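Local coordinates for protein separin (Saccharomyces cerevisiae, PDB 5U1T) that acts as a caspase-like cysteine protease that cleaves the cohesin subunit SCC1 at anaphase onset and is held inactive by securin for most of the cell cycle, at residues Asp1084-Asn1089 and Lys1481-Cys1486; His1078-Phe1083 and Ile1109-Glu1114; Ser1498-Met1502 and Gly1512-Thr1516; Gly807-Glu813 and Tyr1505-Thr1511; Ile751-Val756 and Ile802-Ile806. All blocks are in the same frame, centred on the assembly; numbering follows the deposited sequence.

Interaction 1. Residues Asp1084-Asn1089 and Lys1481-Cys1486; sequences DKVLNN and KEIKKC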
# COMPACT_ATOMS: atom_id res chain seq x y z
N ASP A 1084 -26.31 -9.31 10.84
CA ASP A 1084 -26.98 -8.23 10.13
C ASP A 1084 -27.43 -7.16 11.11
O ASP A 1084 -27.16 -5.98 10.90
CB ASP A 1084 -28.18 -8.74 9.34
CG ASP A 1084 -28.79 -7.67 8.48
OD1 ASP A 1084 -29.55 -6.83 9.00
OD2 ASP A 1084 -28.50 -7.63 7.27
N LYS A 1085 -28.12 -7.58 12.17
CA LYS A 1085 -28.63 -6.65 13.16
C LYS A 1085 -27.49 -5.88 13.84
O LYS A 1085 -27.48 -4.65 13.84
CB LYS A 1085 -29.49 -7.39 14.20
CG LYS A 1085 -30.09 -6.53 15.30
CD LYS A 1085 -31.27 -5.69 14.85
CE LYS A 1085 -31.90 -4.98 16.05
NZ LYS A 1085 -33.03 -4.05 15.71
N VAL A 1086 -26.51 -6.61 14.39
CA VAL A 1086 -25.41 -5.98 15.12
C VAL A 1086 -24.60 -5.00 14.27
O VAL A 1086 -24.40 -3.85 14.67
CB VAL A 1086 -24.45 -7.04 15.70
CG1 VAL A 1086 -23.18 -6.37 16.22
CG2 VAL A 1086 -25.13 -7.82 16.81
N LEU A 1087 -24.16 -5.45 13.10
CA LEU A 1087 -23.37 -4.62 12.20
C LEU A 1087 -24.11 -3.36 11.75
O LEU A 1087 -23.49 -2.39 11.30
CB LEU A 1087 -22.94 -5.42 10.97
CG LEU A 1087 -21.66 -6.25 11.14
CD1 LEU A 1087 -21.40 -7.10 9.92
CD2 LEU A 1087 -20.46 -5.36 11.41
N ASN A 1088 -25.40 -3.31 11.97
CA ASN A 1088 -26.20 -2.20 11.47
C ASN A 1088 -26.49 -1.18 12.56
O ASN A 1088 -26.78 -0.04 12.28
CB ASN A 1088 -27.50 -2.72 10.90
CG ASN A 1088 -27.76 -2.25 9.49
OD1 ASN A 1088 -28.04 -1.09 9.27
ND2 ASN A 1088 -27.68 -3.14 8.54
N ASN A 1089 -26.40 -1.59 13.81
CA ASN A 1089 -26.58 -0.68 14.92
C ASN A 1089 -25.23 -0.19 15.46
O ASN A 1089 -25.17 0.44 16.53
CB ASN A 1089 -27.42 -1.33 16.01
CG ASN A 1089 -28.87 -1.55 15.59
OD1 ASN A 1089 -29.24 -2.61 15.06
ND2 ASN A 1089 -29.71 -0.56 15.85
N LYS A 1481 -31.62 0.40 6.75
CA LYS A 1481 -30.83 0.67 7.95
C LYS A 1481 -31.61 1.13 9.16
O LYS A 1481 -31.32 0.72 10.29
CB LYS A 1481 -29.78 1.73 7.62
CG LYS A 1481 -29.02 1.44 6.35
CD LYS A 1481 -27.75 0.66 6.64
CE LYS A 1481 -26.79 1.45 7.54
NZ LYS A 1481 -25.47 0.77 7.70
N GLU A 1482 -32.56 2.03 8.94
CA GLU A 1482 -33.30 2.64 10.03
C GLU A 1482 -34.42 1.74 10.55
O GLU A 1482 -34.72 1.75 11.75
CB GLU A 1482 -33.87 3.99 9.58
CG GLU A 1482 -33.34 5.19 10.37
CD GLU A 1482 -31.84 5.38 10.21
OE1 GLU A 1482 -31.28 5.13 9.12
OE2 GLU A 1482 -31.21 5.80 11.21
N ILE A 1483 -35.06 0.98 9.67
CA ILE A 1483 -36.03 0.00 10.15
C ILE A 1483 -35.29 -0.94 11.10
O ILE A 1483 -35.78 -1.23 12.20
CB ILE A 1483 -36.67 -0.79 9.00
CG1 ILE A 1483 -37.63 0.09 8.21
CG2 ILE A 1483 -37.43 -1.97 9.55
CD1 ILE A 1483 -37.87 -0.41 6.83
N LYS A 1484 -34.09 -1.35 10.69
CA LYS A 1484 -33.27 -2.30 11.43
C LYS A 1484 -32.78 -1.77 12.77
O LYS A 1484 -32.39 -2.54 13.65
CB LYS A 1484 -32.07 -2.75 10.59
CG LYS A 1484 -32.45 -3.67 9.45
CD LYS A 1484 -31.25 -4.20 8.68
CE LYS A 1484 -31.72 -4.88 7.41
NZ LYS A 1484 -30.63 -5.13 6.46
N LYS A 1485 -32.79 -0.45 12.94
CA LYS A 1485 -32.33 0.14 14.18
C LYS A 1485 -33.43 0.09 15.21
O LYS A 1485 -33.15 0.10 16.41
CB LYS A 1485 -31.84 1.57 13.97
CG LYS A 1485 -30.56 1.63 13.17
CD LYS A 1485 -30.01 3.03 13.06
CE LYS A 1485 -28.85 3.09 12.07
NZ LYS A 1485 -28.20 4.43 12.06
N CYS A 1486 -34.67 0.01 14.74
CA CYS A 1486 -35.83 -0.07 15.63
C CYS A 1486 -35.77 -1.32 16.49
O CYS A 1486 -35.00 -2.24 16.22
CB CYS A 1486 -37.14 -0.06 14.85
SG CYS A 1486 -37.28 1.28 13.68

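Interaction 2. Residues His1078-Phe1083 and Ile1109-Glu1114; sequences HMPLLF and ISTITE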
# COMPACT_ATOMS: atom_id res chain seq x y z
N HIS A 1078 -29.58 -18.51 12.32
CA HIS A 1078 -29.57 -17.40 13.25
C HIS A 1078 -28.39 -16.43 13.04
O HIS A 1078 -28.57 -15.20 13.05
CB HIS A 1078 -29.55 -17.98 14.67
CG HIS A 1078 -29.33 -16.97 15.74
ND1 HIS A 1078 -30.25 -16.00 16.06
CD2 HIS A 1078 -28.28 -16.79 16.59
CE1 HIS A 1078 -29.79 -15.26 17.05
NE2 HIS A 1078 -28.60 -15.72 17.39
N MET A 1079 -27.18 -16.98 12.85
CA MET A 1079 -25.95 -16.20 12.75
C MET A 1079 -25.96 -15.11 11.67
O MET A 1079 -25.52 -14.01 11.93
CB MET A 1079 -24.76 -17.14 12.51
CG MET A 1079 -24.38 -18.00 13.69
SD MET A 1079 -24.28 -17.11 15.26
CE MET A 1079 -22.54 -16.68 15.39
N PRO A 1080 -26.48 -15.39 10.46
CA PRO A 1080 -26.51 -14.26 9.54
C PRO A 1080 -27.43 -13.13 9.99
O PRO A 1080 -27.11 -11.97 9.78
CB PRO A 1080 -27.05 -14.87 8.25
CG PRO A 1080 -26.87 -16.33 8.40
CD PRO A 1080 -26.98 -16.62 9.84
N LEU A 1081 -28.56 -13.45 10.60
CA LEU A 1081 -29.52 -12.42 10.99
C LEU A 1081 -28.98 -11.56 12.12
O LEU A 1081 -29.14 -10.35 12.12
CB LEU A 1081 -30.87 -13.04 11.37
CG LEU A 1081 -31.55 -13.81 10.23
CD1 LEU A 1081 -32.68 -14.73 10.75
CD2 LEU A 1081 -32.07 -12.86 9.17
N LEU A 1082 -28.32 -12.19 13.08
CA LEU A 1082 -27.78 -11.46 14.21
C LEU A 1082 -26.63 -10.57 13.74
O LEU A 1082 -26.51 -9.42 14.17
CB LEU A 1082 -27.30 -12.42 15.29
CG LEU A 1082 -26.72 -11.73 16.51
CD1 LEU A 1082 -27.80 -11.14 17.42
CD2 LEU A 1082 -25.84 -12.70 17.25
N PHE A 1083 -25.79 -11.10 12.86
CA PHE A 1083 -24.69 -10.30 12.32
C PHE A 1083 -25.24 -9.09 11.60
O PHE A 1083 -24.73 -7.99 11.74
CB PHE A 1083 -23.81 -11.13 11.39
CG PHE A 1083 -22.67 -11.80 12.10
CD1 PHE A 1083 -21.89 -11.09 13.00
CD2 PHE A 1083 -22.40 -13.14 11.89
CE1 PHE A 1083 -20.85 -11.70 13.66
CE2 PHE A 1083 -21.35 -13.75 12.56
CZ PHE A 1083 -20.58 -13.03 13.44
N ILE A 1109 -19.75 -9.94 19.32
CA ILE A 1109 -20.42 -11.24 19.44
C ILE A 1109 -19.53 -12.39 19.00
O ILE A 1109 -18.49 -12.17 18.39
CB ILE A 1109 -21.70 -11.27 18.57
CG1 ILE A 1109 -21.36 -11.64 17.13
CG2 ILE A 1109 -22.39 -9.92 18.56
CD1 ILE A 1109 -21.98 -12.93 16.71
N SER A 1110 -19.95 -13.62 19.29
CA SER A 1110 -19.36 -14.82 18.66
C SER A 1110 -20.18 -16.11 18.92
O SER A 1110 -20.97 -16.18 19.88
CB SER A 1110 -17.92 -15.05 19.12
OG SER A 1110 -17.29 -16.03 18.32
N THR A 1111 -19.93 -17.11 18.06
CA THR A 1111 -20.62 -18.40 18.04
C THR A 1111 -20.76 -19.06 19.42
O THR A 1111 -21.70 -19.83 19.69
CB THR A 1111 -19.90 -19.37 17.07
OG1 THR A 1111 -20.47 -19.23 15.76
CG2 THR A 1111 -20.02 -20.84 17.50
N ILE A 1112 -19.86 -18.70 20.32
CA ILE A 1112 -19.87 -19.24 21.67
C ILE A 1112 -21.12 -18.81 22.45
O ILE A 1112 -21.95 -19.65 22.82
CB ILE A 1112 -18.60 -18.81 22.42
CG1 ILE A 1112 -17.37 -19.00 21.50
CG2 ILE A 1112 -18.48 -19.54 23.75
CD1 ILE A 1112 -17.28 -20.39 20.81
N THR A 1113 -21.27 -17.51 22.69
CA THR A 1113 -22.47 -17.03 23.38
C THR A 1113 -23.69 -17.32 22.54
O THR A 1113 -24.75 -17.63 23.09
CB THR A 1113 -22.41 -15.50 23.70
OG1 THR A 1113 -23.71 -15.03 24.12
CG2 THR A 1113 -21.86 -14.66 22.48
N GLU A 1114 -23.54 -17.26 21.22
CA GLU A 1114 -24.67 -17.56 20.33
C GLU A 1114 -25.13 -19.01 20.41
O GLU A 1114 -26.29 -19.33 20.14
CB GLU A 1114 -24.32 -17.22 18.88
CG GLU A 1114 -24.47 -15.76 18.59
CD GLU A 1114 -25.41 -15.05 19.56
OE1 GLU A 1114 -26.64 -15.23 19.45
OE2 GLU A 1114 -24.90 -14.30 20.43

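Interaction 3. Residues Ser1498-Met1502 and Gly1512-Thr1516; sequences SSAAM and GTIYT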
# COMPACT_ATOMS: atom_id res chain seq x y z
N SER A 1498 -44.13 -7.97 -4.55
CA SER A 1498 -42.82 -8.49 -4.16
C SER A 1498 -42.28 -7.96 -2.84
O SER A 1498 -41.07 -7.96 -2.65
CB SER A 1498 -41.80 -8.22 -5.26
OG SER A 1498 -41.96 -9.10 -6.36
N SER A 1499 -43.15 -7.55 -1.93
CA SER A 1499 -42.70 -7.17 -0.60
C SER A 1499 -41.97 -8.29 0.15
O SER A 1499 -41.02 -8.03 0.89
CB SER A 1499 -43.88 -6.68 0.23
OG SER A 1499 -44.96 -7.57 0.08
N ALA A 1500 -42.41 -9.54 -0.03
CA ALA A 1500 -41.76 -10.67 0.64
C ALA A 1500 -40.77 -11.41 -0.27
O ALA A 1500 -40.26 -12.47 0.10
CB ALA A 1500 -42.80 -11.64 1.16
N ALA A 1501 -40.50 -10.87 -1.45
CA ALA A 1501 -39.55 -11.52 -2.34
C ALA A 1501 -38.14 -11.35 -1.79
O ALA A 1501 -37.90 -10.51 -0.92
CB ALA A 1501 -39.65 -10.97 -3.74
N MET A 1502 -37.21 -12.16 -2.30
CA MET A 1502 -35.83 -12.11 -1.88
C MET A 1502 -34.90 -12.30 -3.06
O MET A 1502 -35.08 -13.24 -3.85
CB MET A 1502 -35.54 -13.18 -0.83
CG MET A 1502 -36.20 -12.88 0.49
SD MET A 1502 -35.14 -13.17 1.91
CE MET A 1502 -35.39 -14.93 2.16
N GLY A 1512 -34.22 -9.21 1.80
CA GLY A 1512 -35.45 -8.65 1.31
C GLY A 1512 -36.14 -8.00 2.49
O GLY A 1512 -35.67 -8.08 3.63
N THR A 1513 -37.14 -7.21 2.17
CA THR A 1513 -37.88 -6.39 3.10
C THR A 1513 -38.41 -7.08 4.31
O THR A 1513 -38.55 -6.53 5.37
CB THR A 1513 -39.06 -5.81 2.36
OG1 THR A 1513 -38.58 -5.11 1.22
CG2 THR A 1513 -39.80 -4.89 3.22
N ILE A 1514 -38.69 -8.32 4.11
CA ILE A 1514 -39.27 -9.21 5.09
C ILE A 1514 -38.38 -9.44 6.34
O ILE A 1514 -38.82 -9.25 7.47
CB ILE A 1514 -39.57 -10.52 4.38
CG1 ILE A 1514 -40.04 -11.56 5.39
CG2 ILE A 1514 -38.37 -10.92 3.44
CD1 ILE A 1514 -41.35 -11.20 5.86
N TYR A 1515 -37.12 -9.76 6.11
CA TYR A 1515 -36.18 -9.97 7.19
C TYR A 1515 -35.87 -8.69 7.92
O TYR A 1515 -35.57 -8.71 9.10
CB TYR A 1515 -34.85 -10.49 6.64
CG TYR A 1515 -34.80 -11.96 6.33
CD1 TYR A 1515 -35.83 -12.80 6.66
CD2 TYR A 1515 -33.71 -12.49 5.69
CE1 TYR A 1515 -35.77 -14.13 6.36
CE2 TYR A 1515 -33.65 -13.82 5.38
CZ TYR A 1515 -34.68 -14.63 5.73
OH TYR A 1515 -34.60 -15.95 5.42
N THR A 1516 -35.90 -7.58 7.21
CA THR A 1516 -35.60 -6.32 7.86
C THR A 1516 -36.65 -5.97 8.90
O THR A 1516 -36.31 -5.56 9.98
CB THR A 1516 -35.36 -5.18 6.88
OG1 THR A 1516 -36.60 -4.59 6.53
CG2 THR A 1516 -34.72 -5.69 5.65

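Interaction 4. Residues Gly807-Glu813 and Tyr1505-Thr1511; sequences GSARDCE and YGKLEPT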
# COMPACT_ATOMS: atom_id res chain seq x y z
N GLY A 807 -21.96 -14.39 5.39
CA GLY A 807 -22.99 -14.60 4.39
C GLY A 807 -23.76 -13.39 3.88
O GLY A 807 -24.73 -13.54 3.15
N SER A 808 -23.33 -12.19 4.24
CA SER A 808 -24.04 -10.99 3.82
C SER A 808 -23.83 -10.62 2.36
O SER A 808 -22.91 -9.87 2.02
CB SER A 808 -23.63 -9.82 4.70
OG SER A 808 -24.42 -8.69 4.39
N ALA A 809 -24.67 -11.16 1.49
CA ALA A 809 -24.69 -10.78 0.08
C ALA A 809 -24.80 -9.26 -0.09
O ALA A 809 -24.13 -8.67 -0.94
CB ALA A 809 -25.82 -11.48 -0.64
N ARG A 810 -25.63 -8.62 0.73
CA ARG A 810 -25.89 -7.20 0.59
C ARG A 810 -24.61 -6.35 0.60
O ARG A 810 -24.42 -5.47 -0.25
CB ARG A 810 -26.84 -6.73 1.69
CG ARG A 810 -27.49 -5.36 1.41
CD ARG A 810 -28.25 -4.83 2.62
NE ARG A 810 -29.62 -5.32 2.71
CZ ARG A 810 -30.71 -4.56 2.53
NH1 ARG A 810 -31.93 -5.08 2.63
NH2 ARG A 810 -30.57 -3.26 2.25
N ASP A 811 -23.73 -6.61 1.56
CA ASP A 811 -22.54 -5.79 1.70
C ASP A 811 -21.48 -6.18 0.69
O ASP A 811 -20.66 -5.36 0.31
CB ASP A 811 -21.95 -5.91 3.10
CG ASP A 811 -22.89 -5.41 4.16
OD1 ASP A 811 -22.83 -4.20 4.47
OD2 ASP A 811 -23.67 -6.22 4.70
N CYS A 812 -21.51 -7.43 0.28
CA CYS A 812 -20.55 -7.93 -0.68
C CYS A 812 -20.79 -7.29 -2.03
O CYS A 812 -19.86 -6.88 -2.72
CB CYS A 812 -20.61 -9.45 -0.77
SG CYS A 812 -19.75 -10.28 0.57
N GLU A 813 -22.06 -7.22 -2.40
CA GLU A 813 -22.43 -6.57 -3.64
C GLU A 813 -21.96 -5.13 -3.62
O GLU A 813 -21.44 -4.64 -4.62
CB GLU A 813 -23.93 -6.62 -3.87
CG GLU A 813 -24.42 -7.94 -4.40
CD GLU A 813 -23.75 -8.35 -5.70
OE1 GLU A 813 -22.86 -9.22 -5.66
OE2 GLU A 813 -24.13 -7.81 -6.76
N TYR A 1505 -28.29 -14.97 -3.93
CA TYR A 1505 -26.88 -14.84 -4.30
C TYR A 1505 -26.02 -16.07 -3.99
O TYR A 1505 -25.14 -16.01 -3.14
CB TYR A 1505 -26.27 -13.64 -3.59
CG TYR A 1505 -26.86 -12.32 -3.99
CD1 TYR A 1505 -26.39 -11.62 -5.11
CD2 TYR A 1505 -27.90 -11.76 -3.26
CE1 TYR A 1505 -26.93 -10.41 -5.48
CE2 TYR A 1505 -28.45 -10.55 -3.62
CZ TYR A 1505 -27.97 -9.88 -4.73
OH TYR A 1505 -28.54 -8.67 -5.07
N GLY A 1506 -26.28 -17.17 -4.71
CA GLY A 1506 -25.53 -18.40 -4.54
C GLY A 1506 -25.38 -18.84 -3.11
O GLY A 1506 -26.36 -19.02 -2.39
N LYS A 1507 -24.13 -18.98 -2.67
CA LYS A 1507 -23.81 -19.54 -1.37
C LYS A 1507 -23.82 -18.51 -0.27
O LYS A 1507 -23.41 -18.78 0.85
CB LYS A 1507 -22.46 -20.24 -1.42
CG LYS A 1507 -22.42 -21.34 -2.47
CD LYS A 1507 -21.00 -21.85 -2.67
CE LYS A 1507 -20.89 -22.60 -4.00
NZ LYS A 1507 -21.37 -21.72 -5.14
N LEU A 1508 -24.29 -17.32 -0.58
CA LEU A 1508 -24.46 -16.32 0.47
C LEU A 1508 -25.95 -16.23 0.83
O LEU A 1508 -26.81 -16.74 0.11
CB LEU A 1508 -23.91 -14.97 0.03
CG LEU A 1508 -22.42 -14.86 -0.33
CD1 LEU A 1508 -22.07 -13.38 -0.59
CD2 LEU A 1508 -21.52 -15.48 0.76
N GLU A 1509 -26.24 -15.59 1.96
CA GLU A 1509 -27.61 -15.40 2.40
C GLU A 1509 -28.27 -14.30 1.59
O GLU A 1509 -27.65 -13.28 1.30
CB GLU A 1509 -27.68 -15.07 3.88
CG GLU A 1509 -27.11 -16.14 4.77
CD GLU A 1509 -27.78 -17.48 4.57
OE1 GLU A 1509 -29.02 -17.54 4.46
OE2 GLU A 1509 -27.06 -18.49 4.51
N PRO A 1510 -29.53 -14.51 1.21
CA PRO A 1510 -30.27 -13.51 0.46
C PRO A 1510 -30.88 -12.51 1.42
O PRO A 1510 -30.78 -12.71 2.63
CB PRO A 1510 -31.34 -14.35 -0.23
CG PRO A 1510 -31.65 -15.40 0.79
CD PRO A 1510 -30.34 -15.71 1.49
N THR A 1511 -31.48 -11.44 0.92
CA THR A 1511 -32.30 -10.61 1.79
C THR A 1511 -33.39 -9.91 1.04
O THR A 1511 -33.46 -9.96 -0.19
CB THR A 1511 -31.49 -9.53 2.54
OG1 THR A 1511 -32.33 -8.96 3.57
CG2 THR A 1511 -31.00 -8.41 1.58

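Interaction 5. Residues Ile751-Val756 and Ile802-Ile806; sequences IKAGNV and IHIRI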
# COMPACT_ATOMS: atom_id res chain seq x y z
N ILE A 751 -10.45 -11.46 12.33
CA ILE A 751 -11.39 -12.29 11.60
C ILE A 751 -10.95 -13.75 11.57
O ILE A 751 -11.79 -14.66 11.64
CB ILE A 751 -11.62 -11.78 10.16
CG1 ILE A 751 -12.90 -12.39 9.59
CG2 ILE A 751 -10.43 -12.07 9.25
CD1 ILE A 751 -14.14 -11.88 10.29
N LYS A 752 -9.64 -14.00 11.51
CA LYS A 752 -9.14 -15.37 11.58
C LYS A 752 -9.42 -15.92 13.00
O LYS A 752 -9.44 -17.12 13.21
CB LYS A 752 -7.64 -15.45 11.21
CG LYS A 752 -7.37 -15.33 9.67
CD LYS A 752 -5.91 -15.60 9.24
CE LYS A 752 -5.78 -15.74 7.71
NZ LYS A 752 -4.37 -15.92 7.25
N ALA A 753 -9.68 -15.01 13.94
CA ALA A 753 -9.96 -15.40 15.32
C ALA A 753 -11.44 -15.23 15.69
O ALA A 753 -11.76 -15.04 16.86
CB ALA A 753 -9.09 -14.58 16.27
N GLY A 754 -12.33 -15.29 14.70
CA GLY A 754 -13.76 -15.17 14.95
C GLY A 754 -14.25 -13.86 15.58
O GLY A 754 -15.24 -13.85 16.33
N ASN A 755 -13.57 -12.75 15.26
CA ASN A 755 -14.00 -11.41 15.70
C ASN A 755 -14.49 -10.55 14.55
O ASN A 755 -13.84 -9.58 14.16
CB ASN A 755 -12.86 -10.68 16.41
CG ASN A 755 -12.61 -11.23 17.77
OD1 ASN A 755 -13.17 -12.25 18.15
ND2 ASN A 755 -11.76 -10.56 18.53
N VAL A 756 -15.66 -10.90 14.04
CA VAL A 756 -16.16 -10.33 12.81
C VAL A 756 -16.36 -8.84 12.94
O VAL A 756 -15.93 -8.09 12.08
CB VAL A 756 -17.46 -11.00 12.39
CG1 VAL A 756 -18.08 -10.27 11.21
CG2 VAL A 756 -17.19 -12.44 12.04
N ILE A 802 -14.74 -10.69 4.74
CA ILE A 802 -15.36 -10.73 6.07
C ILE A 802 -16.88 -10.90 5.95
O ILE A 802 -17.51 -11.60 6.74
CB ILE A 802 -15.05 -9.46 6.91
CG1 ILE A 802 -13.56 -9.34 7.23
CG2 ILE A 802 -15.80 -9.49 8.23
CD1 ILE A 802 -13.19 -8.02 7.89
N HIS A 803 -17.44 -10.28 4.92
CA HIS A 803 -18.87 -10.33 4.70
C HIS A 803 -19.32 -11.62 3.98
O HIS A 803 -20.49 -11.99 4.06
CB HIS A 803 -19.31 -9.08 3.93
CG HIS A 803 -19.23 -7.82 4.74
ND1 HIS A 803 -20.32 -7.30 5.40
CD2 HIS A 803 -18.20 -7.00 5.02
CE1 HIS A 803 -19.96 -6.20 6.04
NE2 HIS A 803 -18.68 -6.00 5.83
N ILE A 804 -18.40 -12.29 3.30
CA ILE A 804 -18.67 -13.62 2.76
C ILE A 804 -18.75 -14.59 3.91
O ILE A 804 -19.68 -15.39 3.99
CB ILE A 804 -17.59 -14.09 1.77
CG1 ILE A 804 -17.75 -13.35 0.46
CG2 ILE A 804 -17.69 -15.57 1.52
CD1 ILE A 804 -16.50 -13.34 -0.37
N ARG A 805 -17.79 -14.50 4.82
CA ARG A 805 -17.79 -15.34 6.01
C ARG A 805 -19.12 -15.30 6.77
O ARG A 805 -19.58 -16.32 7.25
CB ARG A 805 -16.65 -14.94 6.94
CG ARG A 805 -16.79 -15.57 8.29
CD ARG A 805 -15.71 -15.14 9.21
NE ARG A 805 -14.70 -16.18 9.36
CZ ARG A 805 -14.51 -16.88 10.47
NH1 ARG A 805 -13.55 -17.80 10.52
NH2 ARG A 805 -15.28 -16.66 11.54
N ILE A 806 -19.75 -14.14 6.89
CA ILE A 806 -21.02 -14.10 7.61
C ILE A 806 -22.22 -14.14 6.67
O ILE A 806 -23.36 -13.93 7.10
CB ILE A 806 -21.14 -12.85 8.50
CG1 ILE A 806 -21.24 -11.59 7.64
CG2 ILE A 806 -19.99 -12.79 9.48
CD1 ILE A 806 -21.34 -10.35 8.45

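Interaction 1. Residues Asp1084-Asn1089 and Lys1481-Cys1486
Asp1084 and Lys1484 cross at about a right angle, so that the carboxylate meets the outer end of the lysine from the flank. Lys1484 NZ forms a salt bridge with Asp1084 OD1 at 3.2 Å, and both of its hydrogen bonds to the carboxylate are weak. Beyond CG the lysine runs straight, which carries its CD past Asn1088, where it lies 3.7 Å from Asn1088 ND2. The other branch of that amide, Asn1088 OD1, rests against the methylenes of Lys1481, 3.2 Å from Lys1481 CD, so the asparagine is set between two lysine chains. Lys1085 reaches over in the reverse direction. With CG opposite the backbone N (chi1 180°) and one bend at chi2, Lys1085 NZ donates a hydrogen bond to Lys1484 O at 2.6 Å, tilted 33° from the carbonyl plane. Lys1085 NZ also bonds to Leu1519 O, which ties helix 1513-1519 to the same ammonium. Lys1481 in addition packs on an aromatic side chain of a second protein chain. The arrangement is a lysine donating to a main-chain carbonyl in the type I beta turn from Ile1483 to Cys1486, and it joins helix 1075-1088 to the caspase-like protease fold of separase.

Interaction 2. Residues His1078-Phe1083 and Ile1109-Glu1114
Glu1114 reaches from helix 1111-1127 into a groove formed by His1078, Met1079 and Leu1082. Glu1114 CB lies 3.6 Å from Met1079 SD. CG, one step further, touches that sulfur on one hand and Leu1082 CD2 on the other, each at 3.6 Å from Glu1114 CG. A bend at chi2 (-22°) then turns the carboxylate toward the imidazole, with CD resting on the Leu1082 CD2 methyl. At the tip, Glu1114 OE1 accepts from His1078 NE2 at 2.9 Å, with an N-H...O angle of 160°. The oxygen lies close to the imidazole plane and is approached on its anti side, somewhat out of the carboxylate plane, the ring and carboxylate planes being 30° apart. Next to this polar pair, Met1079 CE turns toward Thr1111. Ile1109 CD1 supplies the apolar centre, meeting Phe1083 CE1 at 3.5 Å and Leu1082 CD2 at 3.9 Å. The contact thus brings the start of helix 1111-1127 against helix 1075-1088. Chemically, it sets a histidine-carboxylate hydrogen bond beside methyl groups and a thioether. The nearby carboxylate would be expected to raise the proton affinity of His1078, although Arg1117, a weak and long ion partner of Glu1114 OE1, may offset part of that effect.

Interaction 3. Residues Ser1498-Met1502 and Gly1512-Thr1516
The ring of Tyr1515 carries Met1502 SD over one face, 3.8 Å above its plane and displaced toward the rim. This is a Met-aromatic contact, placed in the caspase-like fold between the loop that follows strand 1492-1494 and the start of helix 1513-1519. The two side chains cross at about a right angle. Bends at chi2 and chi3 (-85°) of the methionine lead its methyl on toward the phenol, where Met1502 CE lies 3.5 Å from Tyr1515 OH. Lower down the chain, Met1502 CG packs on Ile1514 CG2 at 4.2 Å. Gly1512, at the N-cap position, lets the two backbones close to 4.7 Å between its CA and that of Met1502; a CB on it would point toward the loop. Earlier in the loop, Ser1499 O faces Thr1513 CB, while the hydroxyl of Thr1513 bonds to Glu1475. Ser1499, whose side chain lies about 7 Å from that of Cys1497, the active-site residue assigned by similarity, hydrogen-bonds through OG to Leu1494 O, Gly1496 O and Asn1528 N, tying the loop to the adjoining strands. One turn into the helix, Thr1516 OG1 donates to Thr1513 O at 3.0 Å, tilted 33° from the carbonyl plane.

Interaction 4. Residues Gly807-Glu813 and Tyr1505-Thr1511
A single beta bridge pairs Ser808 with Glu1509 and joins the helical region to the protease region. Its bond runs from Glu1509 N to Gly807 O at 2.8 Å, in the carbonyl plane and on a lone pair. Gly807 O also takes a weak bond from Ala809 N, closing an inverse gamma turn centred on Ser808. Beyond the bridge, Ala809 CB meets Tyr1505 CD2 at 3.4 Å, and Glu813 CG lies 3.7 Å from CE1 of the same ring. Replacing Tyr1505 by an alanine would probably leave Ala809 CB and the Glu813 methylenes without the ring they pack on, opening a gap beside the helix start. Thr1511 CG2 lies 3.6 Å from Arg810 NE, and the guanidinium continues through NH2 to Ser1480 OG. Leu1508 CD1 reaches Cys812 SG at 4.0 Å. The bridge thus lies at the head of helix 809-825, with helices 782-805 and 829-845 flanking Leu1508 through Ile804 and Ile845.

Interaction 5. Residues Ile751-Val756 and Ile802-Ile806
Val756 and Ile802 bring the two backbones nearest, with their CA atoms 6.8 Å apart, where the turn that closes helix 729-752 meets the last turn of helix 782-805. Four branched side chains, Ile751, Val756, Ile802 and Ile806, pack between them. Ile802 CG2 lies 3.6 Å from Ile751 CD1 and 3.8 Å from Val756 CG1, so this one methyl touches both Ile751 and Val756. Val756 slides past Ile802 in the opposite direction and crosses Ile806, whose CG2 is 3.6 Å from Val756 CG1. The turn itself is a Schellman motif: Gly754, with positive phi, is its C-prime residue, Gly754 N bonds to Ile751 O at 3.2 Å, and the outer bond runs from Asn755 N to Asn750 O. This ending lets the chain reverse from helix 729-752 into helix 756-775 within the all-helical part of separase. Arg805 runs alongside Ile751, its CD 3.8 Å from Ile751 CD1. A turn at chi3 (-103°) then lays the guanidinium flat under Ile751 O, which sits 3.7 Å above the plane and over its centre. Arg805 NH2 is bonded to Asp1032 O. Putting a leucine in place of Arg805 would probably cost Asp1032 O the bond from Arg805 NH2 and leave Ile751 O without the charged group beneath it. Val756 and Ile806 also both pack on Phe1083 of helix 1075-1088.

Interaction 5 comes first along the chain, and interaction 4 begins directly after it as helix 782-805 gives way to helix 809-825. Interactions 1 and 2 are nested inside the long loop that interaction 4 closes, and both use helix 1075-1088, their centres 15 Å apart. Interaction 3 crosses interaction 4 along the sequence. All but interactions 3 and 5, whose nearest atoms are about 10 Å apart, touch directly. Leu1087 lies on Ile806, Pro1080 on Glu1509, Leu1081 on Tyr1515 and Lys1484 on Thr1516. Helix 1075-1088 therefore packs on both the helical region and the protease region, while interaction 4 joins segments nearly 700 residues apart.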